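Long-range contacts in triacylglycerol lipase (Yarrowia lipolytica, PDB 3O0D), which probably hydrolyses triacylglycerols, as a secreted, N-glycosylated lipase of the alpha/beta-hydrolase fold: residues 57-62 and 83-88; 70-75 and 142-147; 109-114 and 131-136; 120-125 and 192-197; 167-172 and 182-187. All coordinates share one frame; numbering follows the deposited sequence. Where two conformers were deposited one is given.

Contact 1: residues 57-62 and 83-88; sequences EEFHDP and LVIRGT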
# COMPACT_ATOMS: atom_id res chain seq x y z
N GLU A 57 5.77 13.38 -12.64
CA GLU A 57 6.73 12.46 -13.31
C GLU A 57 6.20 11.06 -13.20
O GLU A 57 5.72 10.68 -12.14
CB GLU A 57 8.09 12.52 -12.57
CG GLU A 57 9.19 11.79 -13.34
CD GLU A 57 10.63 12.18 -12.91
OE1 GLU A 57 10.89 13.36 -12.52
OE2 GLU A 57 11.49 11.29 -13.04
N GLU A 58 6.43 10.26 -14.25
CA GLU A 58 6.18 8.82 -14.15
C GLU A 58 7.56 8.13 -13.97
O GLU A 58 8.62 8.70 -14.32
CB GLU A 58 5.62 8.31 -15.45
CG GLU A 58 4.35 8.86 -15.95
CD GLU A 58 3.86 8.06 -17.17
OE1 GLU A 58 2.77 8.36 -17.66
OE2 GLU A 58 4.60 7.13 -17.65
N PHE A 59 7.57 6.93 -13.42
CA PHE A 59 8.79 6.13 -13.43
C PHE A 59 8.43 4.65 -13.79
O PHE A 59 7.31 4.17 -13.51
CB PHE A 59 9.49 6.24 -12.07
CG PHE A 59 8.62 5.88 -10.85
CD1 PHE A 59 8.64 4.61 -10.26
CD2 PHE A 59 7.79 6.88 -10.26
CE1 PHE A 59 7.86 4.28 -9.11
CE2 PHE A 59 6.96 6.53 -9.15
CZ PHE A 59 7.02 5.29 -8.57
N HIS A 60 9.38 3.90 -14.39
CA HIS A 60 9.04 2.53 -14.78
C HIS A 60 10.42 1.83 -14.85
O HIS A 60 11.31 2.36 -15.53
CB HIS A 60 8.31 2.57 -16.12
CG HIS A 60 8.41 1.30 -16.91
ND1 HIS A 60 7.49 0.27 -16.83
CD2 HIS A 60 9.35 0.90 -17.82
CE1 HIS A 60 7.88 -0.73 -17.61
NE2 HIS A 60 9.00 -0.37 -18.23
N ASP A 61 10.58 0.73 -14.12
CA ASP A 61 11.81 -0.10 -14.27
C ASP A 61 11.35 -1.57 -14.38
O ASP A 61 10.72 -2.11 -13.51
CB ASP A 61 12.76 0.16 -13.10
CG ASP A 61 14.15 -0.43 -13.32
OD1 ASP A 61 14.28 -1.29 -14.22
OD2 ASP A 61 15.04 -0.08 -12.55
N PRO A 62 11.70 -2.25 -15.52
CA PRO A 62 11.29 -3.63 -15.66
C PRO A 62 12.42 -4.63 -15.41
O PRO A 62 12.26 -5.82 -15.67
CB PRO A 62 10.89 -3.69 -17.15
CG PRO A 62 11.88 -2.76 -17.87
CD PRO A 62 12.15 -1.64 -16.79
N LEU A 83 2.41 9.93 -4.09
CA LEU A 83 3.36 9.00 -4.69
C LEU A 83 2.58 7.64 -4.80
O LEU A 83 2.09 7.15 -3.82
CB LEU A 83 4.53 8.81 -3.74
CG LEU A 83 5.52 7.71 -4.27
CD1 LEU A 83 6.02 8.03 -5.67
CD2 LEU A 83 6.69 7.67 -3.27
N VAL A 84 2.52 7.13 -6.05
CA VAL A 84 1.70 5.93 -6.27
C VAL A 84 2.65 4.93 -6.93
O VAL A 84 3.39 5.29 -7.84
CB VAL A 84 0.63 6.25 -7.26
CG1 VAL A 84 -0.15 4.94 -7.73
CG2 VAL A 84 -0.44 7.25 -6.60
N ILE A 85 2.59 3.72 -6.37
CA ILE A 85 3.59 2.70 -6.82
C ILE A 85 2.84 1.40 -7.16
O ILE A 85 1.81 1.06 -6.57
CB ILE A 85 4.51 2.37 -5.72
CG1 ILE A 85 5.07 3.67 -5.00
CG2 ILE A 85 5.78 1.64 -6.36
CD1 ILE A 85 5.69 3.37 -3.59
N ARG A 86 3.40 0.64 -8.12
CA ARG A 86 2.85 -0.65 -8.47
C ARG A 86 4.09 -1.52 -8.74
O ARG A 86 5.17 -1.02 -8.87
CB ARG A 86 1.97 -0.55 -9.76
CG ARG A 86 2.63 0.27 -10.92
CD ARG A 86 2.32 -0.06 -12.35
NE ARG A 86 2.31 -1.45 -12.73
CZ ARG A 86 2.15 -1.84 -13.99
NH1 ARG A 86 2.02 -0.94 -14.97
NH2 ARG A 86 2.12 -3.13 -14.27
N GLY A 87 3.90 -2.81 -8.79
CA GLY A 87 4.95 -3.72 -9.41
C GLY A 87 4.99 -3.57 -10.88
O GLY A 87 3.95 -3.49 -11.58
N THR A 88 6.22 -3.57 -11.49
CA THR A 88 6.27 -3.50 -12.89
C THR A 88 5.81 -4.81 -13.62
O THR A 88 5.09 -4.72 -14.67
CB THR A 88 7.72 -3.20 -13.40
OG1 THR A 88 8.14 -1.96 -12.76
CG2 THR A 88 7.70 -2.97 -14.95

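Contact 2: residues 70-75 and 142-147; sequences GYLAVD and PKLDSV. With NAG (2-acetamido-2-deoxy-beta-D-glucopyranose), chain H.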
# COMPACT_ATOMS: atom_id res chain seq x y z
N GLY A 70 5.24 3.69 -11.54
CA GLY A 70 4.26 4.53 -10.72
C GLY A 70 4.46 5.96 -11.11
O GLY A 70 4.95 6.33 -12.19
N TYR A 71 3.90 6.85 -10.25
CA TYR A 71 3.95 8.27 -10.67
C TYR A 71 3.90 9.16 -9.41
O TYR A 71 3.59 8.72 -8.29
CB TYR A 71 2.78 8.69 -11.59
CG TYR A 71 1.38 8.50 -10.91
CD1 TYR A 71 0.74 9.59 -10.22
CD2 TYR A 71 0.67 7.33 -11.06
CE1 TYR A 71 -0.51 9.41 -9.63
CE2 TYR A 71 -0.62 7.15 -10.45
CZ TYR A 71 -1.18 8.22 -9.78
OH TYR A 71 -2.43 8.06 -9.23
N LEU A 72 4.32 10.39 -9.63
CA LEU A 72 4.31 11.40 -8.61
C LEU A 72 3.38 12.43 -9.15
O LEU A 72 3.51 12.96 -10.28
CB LEU A 72 5.75 11.95 -8.47
CG LEU A 72 6.01 13.09 -7.48
CD1 LEU A 72 5.59 12.80 -6.06
CD2 LEU A 72 7.53 13.48 -7.60
N ALA A 73 2.39 12.89 -8.29
CA ALA A 73 1.50 13.96 -8.78
C ALA A 73 1.22 14.93 -7.62
O ALA A 73 1.49 14.60 -6.46
CB ALA A 73 0.15 13.33 -9.21
N VAL A 74 0.68 16.12 -7.96
CA VAL A 74 0.34 17.15 -6.94
C VAL A 74 -1.16 17.48 -7.14
O VAL A 74 -1.58 17.81 -8.25
CB VAL A 74 1.16 18.41 -7.17
CG1 VAL A 74 0.72 19.47 -6.10
CG2 VAL A 74 2.65 18.06 -6.96
N ASP A 75 -1.92 17.42 -6.05
CA ASP A 75 -3.40 17.67 -6.11
C ASP A 75 -3.51 19.03 -5.33
O ASP A 75 -3.37 19.09 -4.10
CB ASP A 75 -4.09 16.60 -5.37
CG ASP A 75 -5.63 16.72 -5.45
OD1 ASP A 75 -6.09 17.88 -5.54
OD2 ASP A 75 -6.33 15.69 -5.40
N PRO A 142 14.64 11.76 -5.34
CA PRO A 142 15.10 13.15 -5.46
C PRO A 142 14.01 14.10 -6.02
O PRO A 142 13.88 15.28 -5.53
CB PRO A 142 16.32 13.03 -6.44
CG PRO A 142 16.93 11.68 -5.99
CD PRO A 142 15.58 10.82 -6.00
N LYS A 143 13.28 13.63 -7.04
CA LYS A 143 12.16 14.40 -7.59
C LYS A 143 11.09 14.65 -6.49
O LYS A 143 10.61 15.83 -6.40
CB LYS A 143 11.54 13.82 -8.85
CG LYS A 143 10.65 14.71 -9.56
CD LYS A 143 11.33 16.00 -9.99
CE LYS A 143 10.55 16.67 -11.07
NZ LYS A 143 11.48 17.44 -11.94
N LEU A 144 10.73 13.64 -5.69
CA LEU A 144 9.78 13.83 -4.57
C LEU A 144 10.28 14.91 -3.59
O LEU A 144 9.56 15.87 -3.24
CB LEU A 144 9.59 12.54 -3.81
CG LEU A 144 8.76 12.60 -2.52
CD1 LEU A 144 7.29 13.08 -2.84
CD2 LEU A 144 8.72 11.26 -1.96
N ASP A 145 11.54 14.76 -3.18
CA ASP A 145 12.10 15.85 -2.31
C ASP A 145 11.99 17.26 -2.92
O ASP A 145 11.65 18.21 -2.21
CB ASP A 145 13.58 15.52 -1.96
CG ASP A 145 13.69 14.62 -0.75
OD1 ASP A 145 12.83 14.66 0.16
OD2 ASP A 145 14.68 13.85 -0.67
N SER A 146 12.22 17.44 -4.22
CA SER A 146 12.12 18.77 -4.82
C SER A 146 10.67 19.24 -4.82
O SER A 146 10.39 20.41 -4.59
CB SER A 146 12.71 18.87 -6.22
OG SER A 146 11.89 18.27 -7.19
N VAL A 147 9.75 18.30 -5.07
CA VAL A 147 8.32 18.66 -5.05
C VAL A 147 7.87 18.99 -3.61
O VAL A 147 7.06 19.93 -3.40
CB VAL A 147 7.43 17.49 -5.72
CG1 VAL A 147 5.89 17.85 -5.60
CG2 VAL A 147 7.74 17.40 -7.27
C1 NAG H . 15.82 11.20 2.82
C2 NAG H . 14.48 11.88 2.48
C3 NAG H . 14.62 13.37 2.77
C4 NAG H . 15.08 13.61 4.21
C5 NAG H . 16.41 12.90 4.35
C6 NAG H . 17.19 13.13 5.66
C7 NAG H . 13.17 10.86 0.66
C8 NAG H . 12.84 10.85 -0.80
N2 NAG H . 14.09 11.74 1.08
O3 NAG H . 13.34 13.99 2.52
O4 NAG H . 15.34 15.01 4.39
O5 NAG H . 16.15 11.49 4.15
O6 NAG H . 16.29 13.02 6.70
O7 NAG H . 12.64 10.08 1.44

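Contact 3: residues 109-114 and 131-136; sequences DLAANI and QSYNNT. With NAG (2-acetamido-2-deoxy-beta-D-glucopyranose), chain I; NAG (2-acetamido-2-deoxy-beta-D-glucopyranose), chain H.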
# COMPACT_ATOMS: atom_id res chain seq x y z
N ASP A 109 17.45 -1.24 7.79
CA ASP A 109 18.45 -0.17 7.75
C ASP A 109 19.46 -0.32 6.59
O ASP A 109 20.22 0.61 6.29
CB ASP A 109 19.12 0.07 9.13
CG ASP A 109 19.96 -1.11 9.60
OD1 ASP A 109 20.47 -1.86 8.74
OD2 ASP A 109 20.12 -1.28 10.86
N LEU A 110 19.43 -1.43 5.88
CA LEU A 110 20.20 -1.52 4.66
C LEU A 110 19.57 -0.79 3.49
O LEU A 110 20.22 -0.61 2.47
CB LEU A 110 20.53 -2.99 4.33
CG LEU A 110 21.38 -3.66 5.45
CD1 LEU A 110 21.42 -5.17 5.23
CD2 LEU A 110 22.83 -3.08 5.56
N ALA A 111 18.31 -0.35 3.64
CA ALA A 111 17.58 0.27 2.51
C ALA A 111 17.97 1.73 2.35
O ALA A 111 18.43 2.36 3.32
CB ALA A 111 16.10 0.17 2.77
N ALA A 112 17.75 2.28 1.17
CA ALA A 112 18.11 3.68 0.87
C ALA A 112 17.47 4.67 1.87
O ALA A 112 16.27 4.54 2.25
CB ALA A 112 17.71 4.07 -0.52
N ASN A 113 18.28 5.67 2.28
CA ASN A 113 17.79 6.73 3.18
C ASN A 113 17.44 6.33 4.60
O ASN A 113 16.96 7.17 5.39
CB ASN A 113 16.59 7.51 2.52
CG ASN A 113 16.76 9.00 2.66
OD1 ASN A 113 17.91 9.48 2.73
ND2 ASN A 113 15.63 9.76 2.72
N ILE A 114 17.64 5.07 4.96
CA ILE A 114 17.42 4.65 6.31
C ILE A 114 18.73 4.60 7.10
O ILE A 114 19.57 3.75 6.84
CB ILE A 114 16.77 3.28 6.39
CG1 ILE A 114 15.57 3.20 5.43
CG2 ILE A 114 16.43 2.93 7.78
CD1 ILE A 114 14.42 4.24 5.70
N GLN A 131 13.96 -4.48 -2.11
CA GLN A 131 14.26 -4.05 -3.44
C GLN A 131 13.17 -3.16 -4.11
O GLN A 131 13.47 -2.24 -4.89
CB GLN A 131 14.53 -5.27 -4.35
CG GLN A 131 14.76 -4.94 -5.83
CD GLN A 131 15.92 -3.98 -6.09
OE1 GLN A 131 16.83 -3.86 -5.26
NE2 GLN A 131 15.87 -3.27 -7.21
N SER A 132 11.91 -3.49 -3.88
CA SER A 132 10.82 -2.70 -4.44
C SER A 132 10.88 -1.25 -3.88
O SER A 132 10.71 -0.30 -4.62
CB SER A 132 9.50 -3.34 -4.05
OG SER A 132 9.53 -4.73 -4.36
N TYR A 133 11.12 -1.20 -2.58
CA TYR A 133 11.27 0.13 -1.84
C TYR A 133 12.51 0.84 -2.44
O TYR A 133 12.47 1.97 -2.85
CB TYR A 133 11.42 -0.03 -0.34
CG TYR A 133 12.04 1.26 0.15
CD1 TYR A 133 11.28 2.39 0.25
CD2 TYR A 133 13.40 1.30 0.56
CE1 TYR A 133 11.87 3.66 0.67
CE2 TYR A 133 13.97 2.52 0.97
CZ TYR A 133 13.22 3.66 1.03
OH TYR A 133 13.80 4.86 1.46
N ASN A 134 13.62 0.12 -2.58
CA ASN A 134 14.78 0.79 -3.11
C ASN A 134 14.65 1.27 -4.47
O ASN A 134 15.18 2.33 -4.82
CB ASN A 134 16.02 -0.16 -2.98
CG ASN A 134 17.03 0.33 -2.03
OD1 ASN A 134 16.75 0.67 -0.88
ND2 ASN A 134 18.29 0.29 -2.52
N ASN A 135 14.01 0.47 -5.31
CA ASN A 135 13.80 0.80 -6.66
C ASN A 135 12.86 2.00 -6.77
O ASN A 135 12.96 2.79 -7.68
CB ASN A 135 13.28 -0.45 -7.47
CG ASN A 135 13.33 -0.24 -8.90
OD1 ASN A 135 14.44 0.10 -9.53
ND2 ASN A 135 12.24 -0.46 -9.55
N THR A 136 11.95 2.13 -5.85
CA THR A 136 11.11 3.37 -5.86
C THR A 136 12.00 4.62 -5.50
O THR A 136 12.02 5.57 -6.25
CB THR A 136 9.97 3.31 -4.84
OG1 THR A 136 9.26 2.09 -4.92
CG2 THR A 136 8.94 4.50 -5.11
C1 NAG I . 19.43 0.78 -1.75
C2 NAG I . 20.49 -0.29 -1.50
C3 NAG I . 21.74 0.42 -1.01
C4 NAG I . 22.18 1.60 -1.88
C5 NAG I . 21.01 2.56 -2.12
C6 NAG I . 21.21 3.60 -3.21
C7 NAG I . 19.68 -2.49 -0.88
C8 NAG I . 19.30 -3.47 0.16
N2 NAG I . 20.09 -1.26 -0.51
O3 NAG I . 22.82 -0.51 -0.85
O4 NAG I . 23.17 2.27 -1.10
O5 NAG I . 19.88 1.81 -2.58
O6 NAG I . 20.32 4.65 -2.91
O7 NAG I . 19.61 -2.82 -2.05
C1 NAG H . 15.82 11.20 2.82
C2 NAG H . 14.48 11.88 2.48
C3 NAG H . 14.62 13.37 2.77
C4 NAG H . 15.08 13.61 4.21
C5 NAG H . 16.41 12.90 4.35
C6 NAG H . 17.19 13.13 5.66
C7 NAG H . 13.17 10.86 0.66
C8 NAG H . 12.84 10.85 -0.80
N2 NAG H . 14.09 11.74 1.08
O3 NAG H . 13.34 13.99 2.52
O4 NAG H . 15.34 15.01 4.39
O5 NAG H . 16.15 11.49 4.15
O6 NAG H . 16.29 13.02 6.70
O7 NAG H . 12.64 10.08 1.44

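Contact 4: residues 120-125 and 192-197; sequences CDDCLV and VGNAGF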
# COMPACT_ATOMS: atom_id res chain seq x y z
N CYS A 120 14.58 -0.59 14.64
CA CYS A 120 14.90 -1.50 15.74
C CYS A 120 15.95 -2.56 15.26
O CYS A 120 16.04 -2.89 14.08
CB CYS A 120 13.60 -2.11 16.27
SG CYS A 120 12.82 -3.41 15.33
N ASP A 121 16.78 -3.10 16.15
CA ASP A 121 17.76 -4.07 15.64
C ASP A 121 17.11 -5.33 15.04
O ASP A 121 17.70 -5.95 14.16
CB ASP A 121 18.82 -4.48 16.70
CG ASP A 121 19.26 -3.32 17.58
OD1 ASP A 121 19.34 -2.13 17.12
OD2 ASP A 121 19.56 -3.65 18.78
N ASP A 122 15.90 -5.68 15.46
CA ASP A 122 15.25 -6.86 14.91
C ASP A 122 14.13 -6.47 13.85
O ASP A 122 13.13 -7.13 13.73
CB ASP A 122 14.75 -7.74 16.04
CG ASP A 122 14.31 -9.12 15.56
OD1 ASP A 122 14.90 -9.68 14.57
OD2 ASP A 122 13.34 -9.62 16.19
N CYS A 123 14.40 -5.43 13.07
CA CYS A 123 13.46 -4.89 12.05
C CYS A 123 13.81 -5.46 10.67
O CYS A 123 14.45 -4.77 9.85
CB CYS A 123 13.54 -3.35 12.04
SG CYS A 123 12.56 -2.47 10.78
N LEU A 124 13.39 -6.72 10.43
CA LEU A 124 13.77 -7.50 9.29
C LEU A 124 12.61 -7.57 8.27
O LEU A 124 11.44 -7.77 8.67
CB LEU A 124 14.10 -8.93 9.74
CG LEU A 124 15.21 -9.09 10.81
CD1 LEU A 124 15.49 -10.55 11.06
CD2 LEU A 124 16.43 -8.42 10.37
N VAL A 125 12.97 -7.43 7.01
CA VAL A 125 12.00 -7.37 5.94
C VAL A 125 12.45 -8.18 4.73
O VAL A 125 13.65 -8.25 4.36
CB VAL A 125 11.81 -5.95 5.56
CG1 VAL A 125 11.13 -5.18 6.72
CG2 VAL A 125 13.14 -5.37 5.32
N VAL A 192 5.08 -7.79 4.92
CA VAL A 192 6.35 -7.23 4.56
C VAL A 192 7.55 -7.80 5.39
O VAL A 192 8.68 -8.00 4.84
CB VAL A 192 6.22 -5.66 4.62
CG1 VAL A 192 7.55 -5.02 4.52
CG2 VAL A 192 5.31 -5.19 3.36
N GLY A 193 7.33 -8.00 6.66
CA GLY A 193 8.45 -8.36 7.58
C GLY A 193 8.08 -9.22 8.75
O GLY A 193 7.01 -9.81 8.83
N ASN A 194 8.97 -9.24 9.74
CA ASN A 194 8.78 -10.08 10.87
C ASN A 194 8.12 -9.40 12.08
O ASN A 194 7.62 -8.28 11.96
CB ASN A 194 10.19 -10.67 11.20
CG ASN A 194 11.08 -9.64 11.88
OD1 ASN A 194 10.86 -8.42 11.74
ND2 ASN A 194 12.08 -10.11 12.67
N ALA A 195 8.02 -10.08 13.22
CA ALA A 195 7.31 -9.54 14.39
C ALA A 195 8.01 -8.29 14.91
O ALA A 195 7.38 -7.29 15.23
CB ALA A 195 7.12 -10.60 15.49
N GLY A 196 9.34 -8.30 14.96
CA GLY A 196 10.05 -7.06 15.25
C GLY A 196 9.64 -5.88 14.39
O GLY A 196 9.31 -4.84 14.94
N PHE A 197 9.68 -6.03 13.05
CA PHE A 197 9.30 -4.99 12.12
C PHE A 197 7.82 -4.60 12.36
O PHE A 197 7.49 -3.42 12.51
CB PHE A 197 9.50 -5.49 10.70
CG PHE A 197 8.96 -4.57 9.63
CD1 PHE A 197 9.63 -3.44 9.24
CD2 PHE A 197 7.71 -4.85 9.06
CE1 PHE A 197 9.12 -2.62 8.25
CE2 PHE A 197 7.13 -4.01 8.03
CZ PHE A 197 7.82 -2.93 7.63
O HOH W 1 11.09 -10.61 15.69

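Contact 5: residues 167-172 and 182-187; sequences AALLFG and PLVVTL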
# COMPACT_ATOMS: atom_id res chain seq x y z
N ALA A 167 5.81 -1.62 -1.39
CA ALA A 167 6.76 -0.51 -1.66
C ALA A 167 6.19 0.75 -0.92
O ALA A 167 6.96 1.50 -0.28
CB ALA A 167 6.90 -0.22 -3.13
N ALA A 168 4.89 0.94 -0.95
CA ALA A 168 4.31 2.13 -0.30
C ALA A 168 4.45 2.17 1.23
O ALA A 168 4.75 3.17 1.81
CB ALA A 168 2.82 2.33 -0.73
N LEU A 169 4.22 1.05 1.83
CA LEU A 169 4.41 0.87 3.28
C LEU A 169 5.87 1.23 3.68
O LEU A 169 6.10 2.09 4.56
CB LEU A 169 3.99 -0.50 3.75
CG LEU A 169 4.32 -0.75 5.19
CD1 LEU A 169 3.56 0.31 6.07
CD2 LEU A 169 4.05 -2.18 5.76
N LEU A 170 6.82 0.61 2.96
CA LEU A 170 8.22 0.90 3.24
C LEU A 170 8.59 2.34 2.90
O LEU A 170 9.35 2.95 3.69
CB LEU A 170 9.13 -0.06 2.40
CG LEU A 170 8.94 -1.46 2.91
CD1 LEU A 170 9.83 -2.45 2.00
CD2 LEU A 170 9.30 -1.60 4.32
N PHE A 171 8.05 2.89 1.80
CA PHE A 171 8.40 4.25 1.43
C PHE A 171 7.77 5.19 2.49
O PHE A 171 8.41 6.24 2.87
CB PHE A 171 7.90 4.61 0.02
CG PHE A 171 8.64 5.71 -0.58
CD1 PHE A 171 9.60 5.47 -1.57
CD2 PHE A 171 8.46 7.04 -0.09
CE1 PHE A 171 10.36 6.51 -2.14
CE2 PHE A 171 9.21 8.05 -0.61
CZ PHE A 171 10.20 7.81 -1.66
N GLY A 172 6.56 4.87 2.97
CA GLY A 172 5.99 5.70 4.06
C GLY A 172 6.80 5.67 5.36
O GLY A 172 7.01 6.69 6.06
N PRO A 182 3.75 11.35 6.49
CA PRO A 182 3.01 10.87 5.35
C PRO A 182 1.72 10.15 5.75
O PRO A 182 1.68 9.50 6.80
CB PRO A 182 4.00 9.86 4.75
CG PRO A 182 4.64 9.27 5.99
CD PRO A 182 4.99 10.55 6.72
N LEU A 183 0.72 10.16 4.86
CA LEU A 183 -0.44 9.20 4.91
C LEU A 183 -0.07 8.01 4.03
O LEU A 183 0.41 8.22 2.97
CB LEU A 183 -1.66 9.94 4.28
CG LEU A 183 -2.89 8.99 4.16
CD1 LEU A 183 -3.46 8.31 5.44
CD2 LEU A 183 -3.91 9.88 3.38
N VAL A 184 -0.30 6.81 4.55
CA VAL A 184 0.06 5.55 3.78
C VAL A 184 -1.24 4.75 3.68
O VAL A 184 -1.88 4.47 4.71
CB VAL A 184 1.06 4.76 4.61
CG1 VAL A 184 1.35 3.44 3.93
CG2 VAL A 184 2.35 5.53 4.70
N VAL A 185 -1.62 4.45 2.44
CA VAL A 185 -2.82 3.58 2.32
C VAL A 185 -2.33 2.50 1.32
O VAL A 185 -1.96 2.82 0.20
CB VAL A 185 -3.98 4.32 1.64
CG1 VAL A 185 -5.19 3.34 1.44
CG2 VAL A 185 -4.48 5.52 2.62
N THR A 186 -2.48 1.25 1.72
CA THR A 186 -2.05 0.19 0.78
C THR A 186 -3.29 -0.64 0.45
O THR A 186 -4.22 -0.70 1.26
CB THR A 186 -0.96 -0.70 1.45
OG1 THR A 186 -1.47 -1.53 2.44
CG2 THR A 186 0.19 0.18 2.13
N LEU A 187 -3.25 -1.35 -0.68
CA LEU A 187 -4.40 -2.22 -1.05
C LEU A 187 -3.80 -3.55 -1.49
O LEU A 187 -2.90 -3.57 -2.36
CB LEU A 187 -5.15 -1.58 -2.21
CG LEU A 187 -5.70 -0.16 -1.86
CD1 LEU A 187 -4.84 0.95 -2.57
CD2 LEU A 187 -7.18 -0.01 -2.48

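Contact 1: residues 57-62 and 83-88
Phe59 reaches across to Leu83, Val84 and Ile85 from the next strand but one. Strands 57-60 and 83-87 both flank strand 68-75 in the mixed sheet of the alpha/beta-hydrolase core. Their axes run nearly parallel, 9.2 Å apart at closest. The Phe59 side chain spans that gap by passing over Gly70. Its CG sits between the backbone N and the carbonyl carbon (chi1 55°), and this turns the ring along the sheet toward the far strand. CE2 meets Leu83 CD1 at 3.9 Å, the two side chains roughly perpendicular. Phe59 CZ lies 3.7 Å from Val84 O. Ile85 CG2 comes to the ring edge, 4.3 Å from Phe59 CE1.

Beyond the strands, Thr88 makes the polar link. Its OG1 donates to Asp61 O at 2.7 Å, from above the carbonyl plane, and also bonds to Ser69 OG. OG1 lies beside the backbone N (chi1 -56°), which leaves CG2 anti to that N. CG2 meets His60 CE1 at 3.5 Å and Pro62 CB at 3.9 Å. A valine here would lack the hydroxyl and would probably leave Asp61 O and Ser69 OG without this shared partner. The chemistry thus changes along the contact: largely apolar packing of one ring joins the strands, while a short directed bond ties the loops that follow them.

Contact 2: residues 70-75 and 142-147
Leu72 and Val74 point from strand 70-75 at helix 142-147 and carry the apolar packing. The two axes are nearly parallel, 9.9 Å apart at closest. Leu72 divides its methyls. CD1 meets Leu144 CD1 at 3.7 Å. CD2 presses on the helix backbone, 3.7 Å from Leu144 N, and also touches Val147 CG2 and Lys143 CG. Val74 and Val147 lie side by side, pointing opposite ways, with Val74 CG2 3.5 Å from Val147 CG1. Lys143 meets the strand with CG: its chain bends at chi2 (59°), and the amine then runs off from the strand.

The polar bonds all involve the helix, none the strand. Ser146 OG donates to Lys143 O at 2.9 Å, and the same carbonyl accepts from Val147 N. Asp145 grips a sugar with both carboxylate oxygens: OD1 takes NAG (chain H) O3 at 2.5 Å, and OD2 takes the acetamide N2 of that NAG at 2.8 Å. This sugar is the N-linked glycan of Asn113.

Among its neighbours, helix 127-150 packs across three adjacent strands. Leu144 and Val147 also reach Ile81 of strand 80-87, while Lys143 touches Glu57 of strand 53-60.

Contact 3: residues 109-114 and 131-136
Tyr133 and Asn134 of helix 131-136 reach into the loop 109-114 and bind both polar ends of Ala112. Tyr133 has CG anti to its backbone N (chi1 160°), which sends the ring out from the helix into the loop. At its base, CB packs on Leu170. On the way out, CD2 and CE2 both meet Ala111 CB, CE2 at 3.6 Å. CE1 approaches Phe171 CA of helix 163-177. At the tip, OH donates to Ala112 O at 2.6 Å. That oxygen lies in the plane of the ring, but the hydroxyl stands 36° out of the carbonyl plane.

Asn134 takes the other end. Ala112 N donates to Asn134 OD1 at 2.8 Å, on a lone pair in the amide plane and almost straight (173°). The ND2 of Asn134 is bonded to NAG (chain I), whose N2 donates to Leu110 O at 3.1 Å. Protein and sugar thus hold the loop at Ala112 and at Leu110. Ala111 to Ile114 form a type II beta turn, and Asn113 in it carries the second glycan, NAG (chain H).

The loop joins the short strands 105-107 and 124-126 and lies on helix 127-150. Helix 163-177 backs Tyr133 through Leu170 and Asn174, and Phe108 meets its ring edge-to-face.

Contact 4: residues 120-125 and 192-197
One amide, that of Asn194, serves both segments at once: it is the N-cap of helix 195-206 and clasps segment 120-125. Asn194 OD1 accepts from Phe197 N at 3.0 Å, and more weakly from Leu124 N. The ND2 gives two weak bonds, to Asp122 O and OD1; carboxylate and amide planes stand 84° apart. An alanine here would remove the cap and would probably leave Phe197 N and Leu124 N without this acceptor. The backbones meet in a single beta bridge, Val125 with Gly193, beside which Asn194 N donates to Leu124 O at 3.1 Å. Val125 CG1 lies over a face of the Phe197 ring, a CH-pi contact 3.6 Å from the centroid; Val125 was deposited in two conformers, so this detail is less certain. Gly196 lets the turn come close: a CB there would collide with Asp122 O. A water finishes the join, donating to Asp122 OD2 at 2.5 Å and accepting from Gly196 N at 3.0 Å.

Contact 5: residues 167-172 and 182-187
Helix 167-172 runs back along strand 183-187, antiparallel at 165° with the axes 8.0 Å apart at closest, and the backbones come nearest where Gly172 faces Val184, CA to CA 5.9 Å. Val184 fills the middle of the contact. Its CG1 is anti to the backbone N (chi1 175°), which spreads the two methyls along the helix. CG1 lies 4.0 Å from Leu169 CA and at a like distance from Ala168 O. CG2 sits 3.7 Å from Gly172 CA. A CB on Gly172 would collide with that methyl, so the close approach depends on the missing side chain.

The two elements belong to a beta-alpha-beta unit of the alpha/beta-hydrolase core: strand 155-161, helix 163-177, strand 183-187. The helix follows a GxSxG pattern that probably forms the nucleophile elbow, and Ala168 touches it.

Thr186 turns its CG2 to the helix, 4.2 Å from Leu169 CB and 4.4 Å from Ala168 CB. Its hydroxyl goes to Gln189 instead. Just before the strand, the Pro182 ring sets CG 3.5 Å from Gly172 O. Leu169 and Val184 both continue onto Leu222 of the next strand, 222-227.

In the fold
Contacts 1, 2 and 5 reach the same mixed sheet, and contacts 2 and 3 share helix 127-150. Contacts 1 and 2 interlock: Glu57 O lies 2.9 Å from Leu72 N, a probable hydrogen bond. Helix 163-177 of contact 5 is central. Its Phe171 CE2 lies 3.5 Å from Leu144 CD2 of contact 2, and Leu170 CB lies 3.6 Å from Tyr133 CB of contact 3. Leu170 CD2 also touches Val192 and Phe197 of contact 4. Contacts 1 and 5 both touch the probable nucleophile elbow, through Ile85 and Ala168. The glycan on Asn113 joins contact 3 to contact 2. Contacts 2 and 4 are farthest apart, with centres about 28 Å from each other.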